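Local coordinates for uncharacterized protein (Thermanaerovibrio acidaminovorans, PDB 3QOO) that is of unknown function but adopts a hot-dog fold and is probably related to fluoroacetyl-CoA-specific thioesterases, at residues A[121-124]-A[125-128]. Sequence-based numbering, arbitrary orientation.
Sequences VVST and DLLE
Ser123 caps helix 124-134 through the amide of Leu126, a serine N-cap where strand 110-123 of the hot-dog sheet runs straight into the helix. Ser123 OG accepts the backbone N-H of Leu126 over 3.2 Å, in a nearly straight bond (N-H...O 171°). A chi1 of 160° places the hydroxyl opposite the backbone N and beside the carbonyl carbon, within bonding distance of an amide in the first turn of the helix, where amides lack a preceding turn of carbonyls to bind. Serine suits the N-cap because its short side chain can fold back onto such an amide.

The backbone completes the turn with two i to i+4 bonds. Ser123 O receives Leu127 N at 2.9 Å, and Thr124 O receives Glu128 N at 3.0 Å. Ser123 therefore grips the helix twice, by hydroxyl and by carbonyl. Thr124, the first helical residue, also keeps a tie to the sheet: its backbone bonds to Gly63, and threonine adds a hydroxyl, whose OG1 makes a weak hydrogen bond to Gly63 O.

Apolar contacts accompany these hydrogen bonds. Val122 CG2 meets Leu127 CD2 at 4.2 Å, the two branched side chains crossing at a slant. Beta-branched valine favours the extended backbone of the strand, where it also packs on Val65 and Val67 of strand 64-75, while the longer leucine reaches back from the helix to it and also packs on Leu35 of the second subunit. Leu127 thus joins the strand end and the subunit interface. On the cap itself, Leu126 lays its hydrocarbon chain alongside the serine whose hydroxyl holds its amide, bringing Leu126 CG to 3.8 Å from Ser123 CB.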
ATOM      1  N   VAL A 121      17.521  -7.254   1.565  1.00 11.39           N
ATOM      2  CA  VAL A 121      17.863  -8.530   2.135  1.00 11.42           C
ATOM      3  C   VAL A 121      18.498  -8.330   3.494  1.00 11.93           C
ATOM      4  O   VAL A 121      19.433  -7.514   3.638  1.00 13.89           O
ATOM      5  CB  VAL A 121      18.811  -9.324   1.202  1.00 12.46           C
ATOM      6  CG1 VAL A 121      19.277 -10.595   1.913  1.00 13.21           C
ATOM      7  CG2 VAL A 121      18.136  -9.576  -0.087  1.00 13.17           C
ATOM      8  N   VAL A 122      17.962  -9.021   4.504  1.00 11.54           N
ATOM      9  CA  VAL A 122      18.410  -8.858   5.869  1.00 12.76           C
ATOM     10  C   VAL A 122      18.701 -10.232   6.465  1.00 11.27           C
ATOM     11  O   VAL A 122      18.112 -11.223   6.058  1.00 12.75           O
ATOM     12  CB  VAL A 122      17.320  -8.116   6.745  1.00 13.09           C
ATOM     13  CG1 VAL A 122      16.889  -6.760   6.166  1.00 15.46           C
ATOM     14  CG2 VAL A 122      16.080  -8.985   6.972  1.00 14.96           C
ATOM     15  N   SER A 123      19.574 -10.238   7.469  1.00 12.07           N
ATOM     16  CA  SER A 123      19.737 -11.346   8.382  1.00 13.18           C
ATOM     17  C   SER A 123      18.572 -11.366   9.364  1.00 13.19           C
ATOM     18  O   SER A 123      18.269 -10.344   9.983  1.00 13.70           O
ATOM     19  CB  SER A 123      21.015 -11.140   9.186  1.00 14.76           C
ATOM     20  OG  SER A 123      21.010 -11.903  10.367  1.00 16.57           O
ATOM     21  N   THR A 124      17.904 -12.499   9.502  1.00 13.54           N
ATOM     22  CA  THR A 124      16.782 -12.628  10.434  1.00 14.70           C
ATOM     23  C   THR A 124      17.285 -12.341  11.859  1.00 15.01           C
ATOM     24  O   THR A 124      16.582 -11.729  12.655  1.00 15.02           O
ATOM     25  CB  THR A 124      16.095 -14.004  10.352  1.00 16.92           C
ATOM     26  OG1 THR A 124      17.022 -14.988  10.744  1.00 21.09           O
ATOM     27  CG2 THR A 124      15.636 -14.262   8.941  1.00 18.63           C
ATOM     28  N   ASP A 125      18.497 -12.803  12.191  1.00 14.05           N
ATOM     29  CA  ASP A 125      19.033 -12.520  13.533  1.00 15.20           C
ATOM     30  C   ASP A 125      19.206 -11.028  13.796  1.00 13.84           C
ATOM     31  O   ASP A 125      18.811 -10.509  14.834  1.00 15.63           O
ATOM     32  CB  ASP A 125      20.372 -13.261  13.743  1.00 16.09           C
ATOM     33  CG  ASP A 125      20.207 -14.791  13.893  1.00 21.93           C
ATOM     34  OD1 ASP A 125      19.070 -15.302  14.096  1.00 28.74           O
ATOM     35  OD2 ASP A 125      21.231 -15.495  13.811  1.00 28.46           O
ATOM     36  N   LEU A 126      19.796 -10.336  12.819  1.00 13.68           N
ATOM     37  CA  LEU A 126      20.003  -8.915  12.979  1.00 13.64           C
ATOM     38  C   LEU A 126      18.685  -8.153  12.983  1.00 12.20           C
ATOM     39  O   LEU A 126      18.558  -7.170  13.719  1.00 13.39           O
ATOM     40  CB  LEU A 126      20.969  -8.385  11.929  1.00 13.93           C
ATOM     41  CG  LEU A 126      22.392  -8.914  11.979  1.00 16.18           C
ATOM     42  CD1 LEU A 126      23.249  -8.265  10.878  1.00 17.91           C
ATOM     43  CD2 LEU A 126      23.031  -8.761  13.361  1.00 18.18           C
ATOM     44  N   LEU A 127      17.708  -8.603  12.209  1.00 11.67           N
ATOM     45  CA  LEU A 127      16.381  -7.990  12.201  1.00 11.12           C
ATOM     46  C   LEU A 127      15.740  -8.105  13.597  1.00 11.57           C
ATOM     47  O   LEU A 127      15.212  -7.136  14.137  1.00 12.35           O
ATOM     48  CB  LEU A 127      15.483  -8.677  11.161  1.00 12.45           C
ATOM     49  CG  LEU A 127      14.037  -8.227  11.096  1.00 14.62           C
ATOM     50  CD1 LEU A 127      13.922  -6.750  10.787  1.00 17.31           C
ATOM     51  CD2 LEU A 127      13.256  -9.044  10.076  1.00 17.85           C
ATOM     52  N   GLU A 128      15.824  -9.292  14.185  0.63 11.57           N
ATOM     53  CA  GLU A 128      15.262  -9.540  15.515  0.63 11.78           C
ATOM     54  C   GLU A 128      15.901  -8.618  16.530  0.63 12.01           C
ATOM     55  O   GLU A 128      15.211  -8.057  17.380  0.63 12.34           O
ATOM     56  CB  GLU A 128      15.469 -11.010  15.912  0.63 12.61           C
ATOM     57  CG  GLU A 128      14.707 -11.437  17.161  0.63 13.23           C
ATOM     58  CD  GLU A 128      13.243 -11.636  16.927  0.63 15.63           C
ATOM     59  OE1 GLU A 128      12.883 -12.296  15.920  0.63 17.99           O
ATOM     60  OE2 GLU A 128      12.461 -11.172  17.771  0.63 16.98           O
TER